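Local structure of VP2 (Primate bocaparvovirus 1, 7L0Y) at residues H47-E52 with F200-S205; T69-F74 with S205-L210; Q114-G119 with T123-L128; G138-P143 with W397-R402. The protein builds the T=1 icosahedral shell of human bocavirus 1, sixty copies of the capsid polypeptide assembling into a particle about 26 nm across. All blocks are in the same frame, centred on the assembly; numbering follows the deposited sequence.

Contact 1. Residues H47-E52 with F200-S205; sequences HLYKTE and FLLENS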
# COMPACT_ATOMS: atom_id res chain seq x y z
N HIS A 47 -104.49 26.21 -21.37
CA HIS A 47 -103.69 25.24 -20.62
C HIS A 47 -104.34 23.87 -20.55
O HIS A 47 -104.10 23.11 -19.61
CB HIS A 47 -103.38 25.74 -19.21
CG HIS A 47 -102.50 26.95 -19.18
ND1 HIS A 47 -101.16 26.88 -19.49
CD2 HIS A 47 -102.76 28.24 -18.90
CE1 HIS A 47 -100.63 28.09 -19.38
NE2 HIS A 47 -101.58 28.93 -19.02
N LEU A 48 -105.16 23.51 -21.53
CA LEU A 48 -105.84 22.23 -21.50
C LEU A 48 -105.43 21.37 -22.68
O LEU A 48 -105.04 21.86 -23.74
CB LEU A 48 -107.36 22.41 -21.50
CG LEU A 48 -107.94 23.00 -20.22
CD1 LEU A 48 -109.41 23.25 -20.40
CD2 LEU A 48 -107.69 22.06 -19.07
N TYR A 49 -105.50 20.06 -22.47
CA TYR A 49 -105.55 19.09 -23.55
C TYR A 49 -107.00 18.82 -23.88
O TYR A 49 -107.77 18.39 -23.02
CB TYR A 49 -104.85 17.80 -23.16
CG TYR A 49 -103.35 17.86 -23.14
CD1 TYR A 49 -102.62 17.44 -24.22
CD2 TYR A 49 -102.67 18.36 -22.05
CE1 TYR A 49 -101.27 17.48 -24.21
CE2 TYR A 49 -101.31 18.42 -22.04
CZ TYR A 49 -100.61 17.97 -23.12
OH TYR A 49 -99.25 18.01 -23.13
N LYS A 50 -107.38 19.08 -25.12
CA LYS A 50 -108.73 18.87 -25.60
C LYS A 50 -108.68 17.91 -26.78
O LYS A 50 -107.65 17.78 -27.44
CB LYS A 50 -109.38 20.18 -26.03
CG LYS A 50 -109.47 21.21 -24.94
CD LYS A 50 -109.92 22.54 -25.48
CE LYS A 50 -109.96 23.58 -24.39
NZ LYS A 50 -110.30 24.93 -24.92
N THR A 51 -109.79 17.25 -27.04
CA THR A 51 -109.97 16.51 -28.28
C THR A 51 -111.12 17.13 -29.05
O THR A 51 -111.93 17.86 -28.47
CB THR A 51 -110.23 15.03 -28.03
OG1 THR A 51 -111.40 14.88 -27.22
CG2 THR A 51 -109.05 14.38 -27.33
N GLU A 52 -111.15 16.91 -30.35
CA GLU A 52 -112.22 17.43 -31.19
C GLU A 52 -112.53 16.39 -32.25
O GLU A 52 -111.60 15.82 -32.83
CB GLU A 52 -111.85 18.75 -31.86
CG GLU A 52 -111.61 19.90 -30.90
CD GLU A 52 -110.20 19.93 -30.36
OE1 GLU A 52 -109.39 19.06 -30.76
OE2 GLU A 52 -109.90 20.80 -29.53
N PHE A 200 -101.16 11.44 -25.68
CA PHE A 200 -99.81 11.91 -25.44
C PHE A 200 -99.84 13.23 -24.71
O PHE A 200 -100.56 14.16 -25.09
CB PHE A 200 -99.04 12.05 -26.74
CG PHE A 200 -98.83 10.76 -27.44
CD1 PHE A 200 -97.77 9.95 -27.09
CD2 PHE A 200 -99.69 10.35 -28.43
CE1 PHE A 200 -97.57 8.76 -27.73
CE2 PHE A 200 -99.49 9.16 -29.07
CZ PHE A 200 -98.43 8.37 -28.72
N LEU A 201 -99.08 13.28 -23.64
CA LEU A 201 -98.88 14.46 -22.82
C LEU A 201 -97.41 14.79 -22.90
O LEU A 201 -96.57 13.91 -22.67
CB LEU A 201 -99.27 14.19 -21.38
CG LEU A 201 -100.73 13.82 -21.20
CD1 LEU A 201 -100.98 13.30 -19.81
CD2 LEU A 201 -101.48 15.08 -21.43
N LEU A 202 -97.08 16.03 -23.21
CA LEU A 202 -95.66 16.34 -23.25
C LEU A 202 -95.06 16.37 -21.86
O LEU A 202 -93.85 16.20 -21.72
CB LEU A 202 -95.43 17.67 -23.97
CG LEU A 202 -95.56 17.69 -25.50
CD1 LEU A 202 -94.87 16.49 -26.09
CD2 LEU A 202 -97.01 17.66 -25.92
N GLU A 203 -95.89 16.54 -20.83
CA GLU A 203 -95.50 16.56 -19.42
C GLU A 203 -94.96 15.24 -18.94
O GLU A 203 -94.39 15.17 -17.85
CB GLU A 203 -96.71 16.97 -18.58
CG GLU A 203 -97.12 18.42 -18.76
CD GLU A 203 -97.87 18.67 -20.06
OE1 GLU A 203 -98.02 17.74 -20.86
OE2 GLU A 203 -98.31 19.82 -20.28
N ASN A 204 -95.13 14.20 -19.73
CA ASN A 204 -94.65 12.86 -19.45
C ASN A 204 -93.14 12.73 -19.61
O ASN A 204 -92.61 11.64 -19.44
CB ASN A 204 -95.39 11.90 -20.38
CG ASN A 204 -95.39 10.49 -19.88
OD1 ASN A 204 -95.38 10.25 -18.68
ND2 ASN A 204 -95.42 9.54 -20.80
N SER A 205 -92.45 13.79 -20.01
CA SER A 205 -91.01 13.78 -20.19
C SER A 205 -90.38 14.92 -19.39
O SER A 205 -91.06 15.66 -18.69
CB SER A 205 -90.65 13.84 -21.67
OG SER A 205 -91.10 15.05 -22.26

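Contact 2. Residues T69-F74 with S205-L210; sequences TPWTYF and SDHQVL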
# COMPACT_ATOMS: atom_id res chain seq x y z
N THR A 69 -103.12 20.67 -27.84
CA THR A 69 -102.32 20.70 -26.63
C THR A 69 -102.10 22.14 -26.21
O THR A 69 -102.30 23.06 -27.00
CB THR A 69 -100.98 20.00 -26.86
OG1 THR A 69 -100.19 20.79 -27.75
CG2 THR A 69 -101.19 18.65 -27.50
N PRO A 70 -101.72 22.38 -24.95
CA PRO A 70 -101.29 23.72 -24.55
C PRO A 70 -99.98 24.16 -25.19
O PRO A 70 -99.62 25.33 -25.07
CB PRO A 70 -101.17 23.60 -23.03
CG PRO A 70 -100.93 22.17 -22.80
CD PRO A 70 -101.73 21.45 -23.82
N TRP A 71 -99.24 23.25 -25.81
CA TRP A 71 -97.90 23.48 -26.33
C TRP A 71 -97.90 24.16 -27.70
O TRP A 71 -98.86 24.08 -28.47
CB TRP A 71 -97.17 22.16 -26.42
CG TRP A 71 -96.85 21.58 -25.11
CD1 TRP A 71 -97.65 20.78 -24.36
CD2 TRP A 71 -95.63 21.71 -24.40
NE1 TRP A 71 -97.01 20.43 -23.21
CE2 TRP A 71 -95.75 20.98 -23.22
CE3 TRP A 71 -94.43 22.38 -24.66
CZ2 TRP A 71 -94.74 20.90 -22.29
CZ3 TRP A 71 -93.43 22.30 -23.73
CH2 TRP A 71 -93.59 21.58 -22.56
N THR A 72 -96.79 24.82 -27.99
CA THR A 72 -96.45 25.32 -29.31
C THR A 72 -95.08 24.78 -29.67
O THR A 72 -94.36 24.24 -28.83
CB THR A 72 -96.44 26.85 -29.39
OG1 THR A 72 -95.54 27.38 -28.42
CG2 THR A 72 -97.81 27.42 -29.17
N TYR A 73 -94.71 24.91 -30.94
CA TYR A 73 -93.49 24.28 -31.42
C TYR A 73 -92.82 25.15 -32.47
O TYR A 73 -93.45 26.00 -33.10
CB TYR A 73 -93.78 22.89 -31.98
CG TYR A 73 -94.68 22.91 -33.19
CD1 TYR A 73 -94.15 22.92 -34.46
CD2 TYR A 73 -96.05 22.95 -33.05
CE1 TYR A 73 -94.95 22.95 -35.55
CE2 TYR A 73 -96.86 22.99 -34.13
CZ TYR A 73 -96.31 22.98 -35.38
OH TYR A 73 -97.13 23.01 -36.48
N PHE A 74 -91.53 24.92 -32.64
CA PHE A 74 -90.72 25.53 -33.68
C PHE A 74 -90.67 24.62 -34.89
O PHE A 74 -90.42 23.41 -34.77
CB PHE A 74 -89.30 25.81 -33.19
CG PHE A 74 -89.23 26.85 -32.13
CD1 PHE A 74 -89.13 28.18 -32.46
CD2 PHE A 74 -89.26 26.51 -30.80
CE1 PHE A 74 -89.09 29.15 -31.50
CE2 PHE A 74 -89.21 27.48 -29.83
CZ PHE A 74 -89.11 28.80 -30.18
N SER A 205 -92.45 13.79 -20.01
CA SER A 205 -91.01 13.78 -20.19
C SER A 205 -90.38 14.92 -19.39
O SER A 205 -91.06 15.66 -18.69
CB SER A 205 -90.65 13.84 -21.67
OG SER A 205 -91.10 15.05 -22.26
N ASP A 206 -89.06 15.03 -19.49
CA ASP A 206 -88.31 16.09 -18.83
C ASP A 206 -88.27 17.33 -19.70
O ASP A 206 -88.07 17.24 -20.91
CB ASP A 206 -86.89 15.64 -18.51
CG ASP A 206 -86.83 14.57 -17.46
OD1 ASP A 206 -87.84 14.31 -16.79
OD2 ASP A 206 -85.75 13.98 -17.28
N HIS A 207 -88.45 18.49 -19.08
CA HIS A 207 -88.40 19.76 -19.78
C HIS A 207 -87.37 20.64 -19.11
O HIS A 207 -87.11 20.52 -17.92
CB HIS A 207 -89.74 20.47 -19.76
CG HIS A 207 -90.89 19.61 -20.18
ND1 HIS A 207 -92.19 19.91 -19.86
CD2 HIS A 207 -90.92 18.45 -20.86
CE1 HIS A 207 -92.98 18.97 -20.33
NE2 HIS A 207 -92.24 18.07 -20.95
N GLN A 208 -86.79 21.54 -19.89
CA GLN A 208 -86.05 22.64 -19.30
C GLN A 208 -86.99 23.80 -19.07
O GLN A 208 -87.82 24.12 -19.92
CB GLN A 208 -84.89 23.05 -20.20
CG GLN A 208 -83.81 22.03 -20.24
CD GLN A 208 -82.69 22.41 -21.17
OE1 GLN A 208 -82.90 23.15 -22.12
NE2 GLN A 208 -81.50 21.90 -20.90
N VAL A 209 -86.89 24.41 -17.90
CA VAL A 209 -87.67 25.59 -17.57
C VAL A 209 -86.71 26.77 -17.54
O VAL A 209 -85.69 26.73 -16.85
CB VAL A 209 -88.42 25.44 -16.25
CG1 VAL A 209 -89.17 26.70 -15.93
CG2 VAL A 209 -89.36 24.26 -16.33
N LEU A 210 -87.01 27.79 -18.32
CA LEU A 210 -86.15 28.94 -18.48
C LEU A 210 -86.85 30.17 -17.95
O LEU A 210 -88.00 30.45 -18.31
CB LEU A 210 -85.78 29.15 -19.94
CG LEU A 210 -84.56 28.45 -20.54
CD1 LEU A 210 -84.72 26.95 -20.51
CD2 LEU A 210 -84.39 28.92 -21.96

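Contact 3. Residues Q114-G119 with T123-L128; sequences QILSNG and TYNNDL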
# COMPACT_ATOMS: atom_id res chain seq x y z
N GLN A 114 -96.60 39.90 -18.38
CA GLN A 114 -97.98 39.73 -17.96
C GLN A 114 -98.88 40.65 -18.77
O GLN A 114 -98.54 41.80 -19.02
CB GLN A 114 -98.12 40.01 -16.47
CG GLN A 114 -99.51 39.78 -15.94
CD GLN A 114 -99.59 39.98 -14.44
OE1 GLN A 114 -98.57 40.12 -13.78
NE2 GLN A 114 -100.80 40.02 -13.92
N ILE A 115 -100.02 40.12 -19.19
CA ILE A 115 -100.97 40.87 -20.00
C ILE A 115 -102.05 41.39 -19.05
O ILE A 115 -102.80 40.61 -18.47
CB ILE A 115 -101.59 39.99 -21.09
CG1 ILE A 115 -100.50 39.42 -21.99
CG2 ILE A 115 -102.57 40.79 -21.91
CD1 ILE A 115 -100.97 38.30 -22.86
N LEU A 116 -102.12 42.70 -18.90
CA LEU A 116 -103.09 43.34 -18.02
C LEU A 116 -104.09 44.07 -18.89
O LEU A 116 -103.75 45.06 -19.53
CB LEU A 116 -102.43 44.31 -17.04
CG LEU A 116 -101.67 43.80 -15.83
CD1 LEU A 116 -100.36 43.20 -16.26
CD2 LEU A 116 -101.45 44.92 -14.84
N SER A 117 -105.34 43.61 -18.89
CA SER A 117 -106.38 44.22 -19.70
C SER A 117 -107.38 44.92 -18.79
O SER A 117 -108.10 44.26 -18.03
CB SER A 117 -107.09 43.17 -20.56
OG SER A 117 -108.11 43.77 -21.33
N ASN A 118 -107.43 46.25 -18.87
CA ASN A 118 -108.44 47.05 -18.19
C ASN A 118 -109.23 47.81 -19.24
O ASN A 118 -108.70 48.74 -19.85
CB ASN A 118 -107.82 48.02 -17.19
CG ASN A 118 -107.26 47.32 -15.97
OD1 ASN A 118 -107.67 46.21 -15.64
ND2 ASN A 118 -106.32 47.97 -15.30
N GLY A 119 -110.48 47.43 -19.44
CA GLY A 119 -111.32 48.14 -20.39
C GLY A 119 -110.80 48.00 -21.81
O GLY A 119 -110.58 46.90 -22.32
N THR A 123 -102.02 46.59 -20.99
CA THR A 123 -100.66 46.91 -20.60
C THR A 123 -99.85 45.63 -20.45
O THR A 123 -100.40 44.54 -20.28
CB THR A 123 -100.62 47.71 -19.29
OG1 THR A 123 -101.31 47.00 -18.26
CG2 THR A 123 -101.24 49.07 -19.48
N TYR A 124 -98.54 45.79 -20.52
CA TYR A 124 -97.60 44.68 -20.58
C TYR A 124 -96.49 44.97 -19.59
O TYR A 124 -95.75 45.93 -19.76
CB TYR A 124 -97.05 44.56 -22.00
CG TYR A 124 -98.14 44.28 -22.98
CD1 TYR A 124 -98.86 43.11 -22.92
CD2 TYR A 124 -98.54 45.25 -23.89
CE1 TYR A 124 -99.87 42.86 -23.79
CE2 TYR A 124 -99.56 45.02 -24.75
CZ TYR A 124 -100.23 43.82 -24.70
OH TYR A 124 -101.26 43.57 -25.57
N ASN A 125 -96.37 44.14 -18.57
CA ASN A 125 -95.29 44.32 -17.62
C ASN A 125 -94.57 43.00 -17.39
O ASN A 125 -95.15 41.92 -17.51
CB ASN A 125 -95.78 44.95 -16.30
CG ASN A 125 -96.87 44.15 -15.62
OD1 ASN A 125 -96.89 42.93 -15.66
ND2 ASN A 125 -97.77 44.86 -14.97
N ASN A 126 -93.29 43.12 -17.09
CA ASN A 126 -92.46 41.97 -16.81
C ASN A 126 -92.94 41.25 -15.56
O ASN A 126 -93.22 41.87 -14.54
CB ASN A 126 -91.01 42.40 -16.60
CG ASN A 126 -90.33 42.77 -17.88
OD1 ASN A 126 -90.65 42.25 -18.94
ND2 ASN A 126 -89.38 43.69 -17.79
N ASP A 127 -93.02 39.93 -15.66
CA ASP A 127 -93.01 39.04 -14.50
C ASP A 127 -91.72 38.24 -14.61
O ASP A 127 -91.59 37.35 -15.46
CB ASP A 127 -94.27 38.19 -14.44
CG ASP A 127 -94.62 37.61 -15.77
OD1 ASP A 127 -93.96 37.99 -16.76
OD2 ASP A 127 -95.55 36.80 -15.85
N LEU A 128 -90.77 38.55 -13.74
CA LEU A 128 -89.41 38.09 -13.94
C LEU A 128 -89.23 36.66 -13.45
O LEU A 128 -88.25 35.99 -13.80
CB LEU A 128 -88.42 39.02 -13.23
CG LEU A 128 -88.17 40.47 -13.67
CD1 LEU A 128 -89.43 41.28 -13.76
CD2 LEU A 128 -87.22 41.15 -12.71

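Contact 4. Residues G138-P143 with W397-R402; sequences GEHAYP and WCKKPR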
# COMPACT_ATOMS: atom_id res chain seq x y z
N GLY A 138 -86.17 14.50 -29.68
CA GLY A 138 -85.22 14.02 -30.65
C GLY A 138 -85.37 12.54 -30.88
O GLY A 138 -84.95 12.00 -31.91
N GLU A 139 -85.99 11.88 -29.92
CA GLU A 139 -86.32 10.47 -30.03
C GLU A 139 -87.55 10.24 -30.88
O GLU A 139 -87.84 9.10 -31.23
CB GLU A 139 -86.54 9.89 -28.64
CG GLU A 139 -85.31 9.88 -27.78
CD GLU A 139 -85.62 9.44 -26.36
OE1 GLU A 139 -86.82 9.38 -26.02
OE2 GLU A 139 -84.67 9.16 -25.60
N HIS A 140 -88.28 11.31 -31.20
CA HIS A 140 -89.55 11.21 -31.90
C HIS A 140 -90.49 10.28 -31.14
O HIS A 140 -91.19 9.45 -31.71
CB HIS A 140 -89.34 10.76 -33.34
CG HIS A 140 -88.43 11.65 -34.10
ND1 HIS A 140 -88.78 12.93 -34.48
CD2 HIS A 140 -87.15 11.47 -34.52
CE1 HIS A 140 -87.77 13.49 -35.11
NE2 HIS A 140 -86.77 12.63 -35.15
N ALA A 141 -90.49 10.44 -29.82
CA ALA A 141 -91.33 9.67 -28.93
C ALA A 141 -92.76 10.17 -28.91
O ALA A 141 -93.64 9.49 -28.37
CB ALA A 141 -90.75 9.69 -27.52
N TYR A 142 -93.01 11.33 -29.47
CA TYR A 142 -94.32 11.92 -29.55
C TYR A 142 -94.72 12.11 -31.00
O TYR A 142 -93.87 12.09 -31.89
CB TYR A 142 -94.34 13.27 -28.82
CG TYR A 142 -94.16 13.16 -27.34
CD1 TYR A 142 -95.24 12.90 -26.51
CD2 TYR A 142 -92.91 13.31 -26.76
CE1 TYR A 142 -95.08 12.80 -25.17
CE2 TYR A 142 -92.75 13.21 -25.41
CZ TYR A 142 -93.84 12.96 -24.62
OH TYR A 142 -93.70 12.85 -23.26
N PRO A 143 -96.01 12.24 -31.28
CA PRO A 143 -96.44 12.53 -32.65
C PRO A 143 -95.72 13.74 -33.20
O PRO A 143 -95.46 14.71 -32.48
CB PRO A 143 -97.94 12.78 -32.51
CG PRO A 143 -98.31 12.02 -31.31
CD PRO A 143 -97.16 12.07 -30.38
N TRP A 397 -86.97 18.35 -45.32
CA TRP A 397 -87.07 16.95 -44.97
C TRP A 397 -88.52 16.56 -44.73
O TRP A 397 -89.38 17.40 -44.50
CB TRP A 397 -86.26 16.61 -43.72
CG TRP A 397 -86.69 17.38 -42.53
CD1 TRP A 397 -87.73 17.10 -41.70
CD2 TRP A 397 -86.07 18.55 -42.00
NE1 TRP A 397 -87.81 18.03 -40.71
CE2 TRP A 397 -86.80 18.93 -40.87
CE3 TRP A 397 -84.97 19.32 -42.39
CZ2 TRP A 397 -86.47 20.05 -40.11
CZ3 TRP A 397 -84.65 20.42 -41.64
CH2 TRP A 397 -85.39 20.78 -40.52
N CYS A 398 -88.76 15.26 -44.81
CA CYS A 398 -89.90 14.62 -44.17
C CYS A 398 -89.36 13.46 -43.36
O CYS A 398 -88.28 12.94 -43.65
CB CYS A 398 -90.94 14.13 -45.17
SG CYS A 398 -92.42 13.44 -44.38
N LYS A 399 -90.09 13.07 -42.33
CA LYS A 399 -89.67 11.93 -41.54
C LYS A 399 -90.14 10.64 -42.19
O LYS A 399 -91.30 10.52 -42.61
CB LYS A 399 -90.21 12.03 -40.12
CG LYS A 399 -89.73 10.91 -39.23
CD LYS A 399 -90.26 11.05 -37.83
CE LYS A 399 -89.90 9.84 -37.02
NZ LYS A 399 -88.43 9.67 -36.91
N LYS A 400 -89.23 9.67 -42.30
CA LYS A 400 -89.59 8.35 -42.78
C LYS A 400 -90.51 7.68 -41.77
O LYS A 400 -90.17 7.62 -40.58
CB LYS A 400 -88.36 7.48 -42.96
CG LYS A 400 -87.38 7.97 -43.98
CD LYS A 400 -86.10 7.16 -43.93
CE LYS A 400 -85.08 7.69 -44.92
NZ LYS A 400 -83.79 6.97 -44.85
N PRO A 401 -91.66 7.16 -42.19
CA PRO A 401 -92.50 6.41 -41.25
C PRO A 401 -91.75 5.20 -40.72
O PRO A 401 -91.00 4.55 -41.44
CB PRO A 401 -93.69 6.00 -42.11
CG PRO A 401 -93.71 6.98 -43.23
CD PRO A 401 -92.28 7.26 -43.52
N ARG A 402 -91.96 4.90 -39.44
CA ARG A 402 -91.39 3.69 -38.87
C ARG A 402 -92.25 2.53 -39.36
O ARG A 402 -93.43 2.45 -39.04
CB ARG A 402 -91.37 3.74 -37.35
CG ARG A 402 -90.44 4.76 -36.72
CD ARG A 402 -90.51 4.62 -35.20
NE ARG A 402 -89.59 5.51 -34.49
CZ ARG A 402 -89.87 6.75 -34.10
NH1 ARG A 402 -91.06 7.27 -34.33
NH2 ARG A 402 -88.95 7.46 -33.47

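Contact 1. Residues H47-E52 with F200-S205
Y49 enters the turn 200-205 phenol first, and its ring meets different groups over one face and at its rim. L201 supplies the face contact: its CD2 methyl sits 3.4 Å from the centroid of the Y49 ring and only 10° off the ring normal, a CH-pi contact almost central on the ring. At the rim the partner is E203, whose side chain comes from the opposite direction, with its carboxylate plane 68° from the ring plane. Y49 OH donates to E203 OE1 at 2.6 Å, and OE1 receives the proton through its syn lone pair. A bend in E203, chi2 76°, helps to aim the carboxylate at the phenol. The backbone N of L202 lies 2.9 Å from the same Y49 OH, and L202 CD2 approaches that oxygen to 3.6 Å. The 3-10 segment 202-204 therefore places a backbone N-H and an acidic side chain close to one hydroxyl. Around this buried site, Y159 of a neighbouring subunit meets the Y49 ring and packs on L201, which puts the contact at an interface of the capsid. E203 OE2 accepts from W71 NE1, so each carboxylate oxygen has its own donor. Two such donors would favour the ionised carboxylate, although at the sample pH of 2.6 its charge remains uncertain.

Contact 2. Residues T69-F74 with S205-L210
The backbones at W71 and H207 stay far apart, 12.1 Å between their CA atoms, so this contact is bridged by two rings and not by strand pairing. The setting is the jelly roll of the parvovirus coat protein: strand 71-74 pairs with 424-429, that strand with 132-137, and 132-137 with 208-210, an order that matches the C-H-E-F sheet. W71 and H207 thus reach toward each other across the two intervening strands. Their side chains come from opposite directions and meet in an offset edge-to-face (T-shaped) pair, with the indole six-membered ring and the imidazole planes at 87° and centroids 4.9 Å apart. The indole offers its outer edge, CZ2 and CH2, to the imidazole face. H207 gets there with CG beside its own backbone N, chi1 -50°, which swings the imidazole toward the tryptophan. Both rings have further partners. F135 of the same chain and W20 of a neighbouring subunit both stack with H207, while K428 makes a cation-pi contact with W71. The polar end of H207 is tied to the turn just before it, NE2 being hydrogen-bonded to L202 O. At the foot of the strand, W71 N donates to T69 OG1 at 3.3 Å, an ST turn that accompanies the corner in the chain at P70. Across the pair, the nearest approach is W71 CZ2 to H207 CE1, at 3.3 Å.

Contact 3. Residues Q114-G119 with T123-L128
The phenol ring of Y124 has I115 at its edge, with CG1 near the ring plane, 3.9 Å from Y124 CE1; the CG2 branch of I115 approaches the ring obliquely. These two side chains run alongside each other on one side of a beta hairpin. The other side carries the flat amides of Q114 and N125, side by side with planes 80° apart. N125 takes chi1 58°, between its backbone N and carbonyl carbon, and this turns its amide across to the partner strand: OD1 comes 3.3 Å from Q114 CB, and ND2 3.3 Å from L116 CD1, the leucine crossing the asparagine at about a right angle. Beneath these groups the strands 114-118 and 123-126 run antiparallel, their axes at 149°. Q114 with N125 and L116 with T123 are hydrogen-bonded pairs, for example L116 N to T123 O at 2.9 Å and T123 N to L116 O at 2.7 Å; I115 with Y124 is the non-hydrogen-bonded pair between them. T123 OG1 adds a weak bond to L116 O, 3.4 Å long. Residues of two other subunits border the hairpin, as expected of the DE ribbon that lines the fivefold channel in parvoviruses. Within the chain, I115 bonds through its backbone to N445 and packs on Y447, while D127 lies against I112 and against I446 of strand 446-462.

Contact 4. Residues G138-P143 with W397-R402
H140 is met by two cationic side chains, K399 over a face of its imidazole and R402 at its backbone. The lysine arrives from the opposite direction: its CE makes a CH-pi contact 4.1 Å from the H140 ring centroid, 26° off the normal, and NZ sits 3.3 Å from H140 CD2, shifted toward the rim. K399 is extended until its last torsion, where a bend (chi4 61°) folds the ammonium over the ring. The guanidinium of R402 presents its edge to the loop 138-143. NH1 makes a weak hydrogen bond of 3.4 Å to H140 O, NH2 lies 3.0 Å from E139 O, and H140 CB also borders that edge. Further out, D137 holds the loop through the backbone N atoms of A141 and Y142, on the far side of H140 from the lysine. Strand 397-399, which carries K399, is paired with strand 416-418. The stronger polar partners lie beyond the two segments: K399 NZ bonds to D419 O, and R402 NH1 to V518 O of a neighbouring subunit. The contact therefore joins a loop following strand 132-137 to a strand and turn far along the chain, beside a subunit interface. Three basic groups converge here and, at pH 2.6, the imidazole is probably charged as well; backbone carbonyls from several segments would offset that concentration of positive charge.

In the fold
Contacts 1 and 2 form one buried region: they share S205, and the 3-10 turn of contact 1 leads directly into the second segment of contact 2. Contact 4 is only partly buried, its centre 18 Å from that of contact 1, yet Y142 bonds to L201 O and so ties its loop to the same turn. Contact 3 stands apart, 38 Å centre to centre from contact 4, on a hairpin at the edge of the chain. Chemistry follows place: aromatic rings and a carboxylate that accepts two hydrogen bonds inside, cationic groups among carbonyls at 138-143 with 397-402, and backbone pairing at 114-119 with 123-128. All four adjoin other subunits.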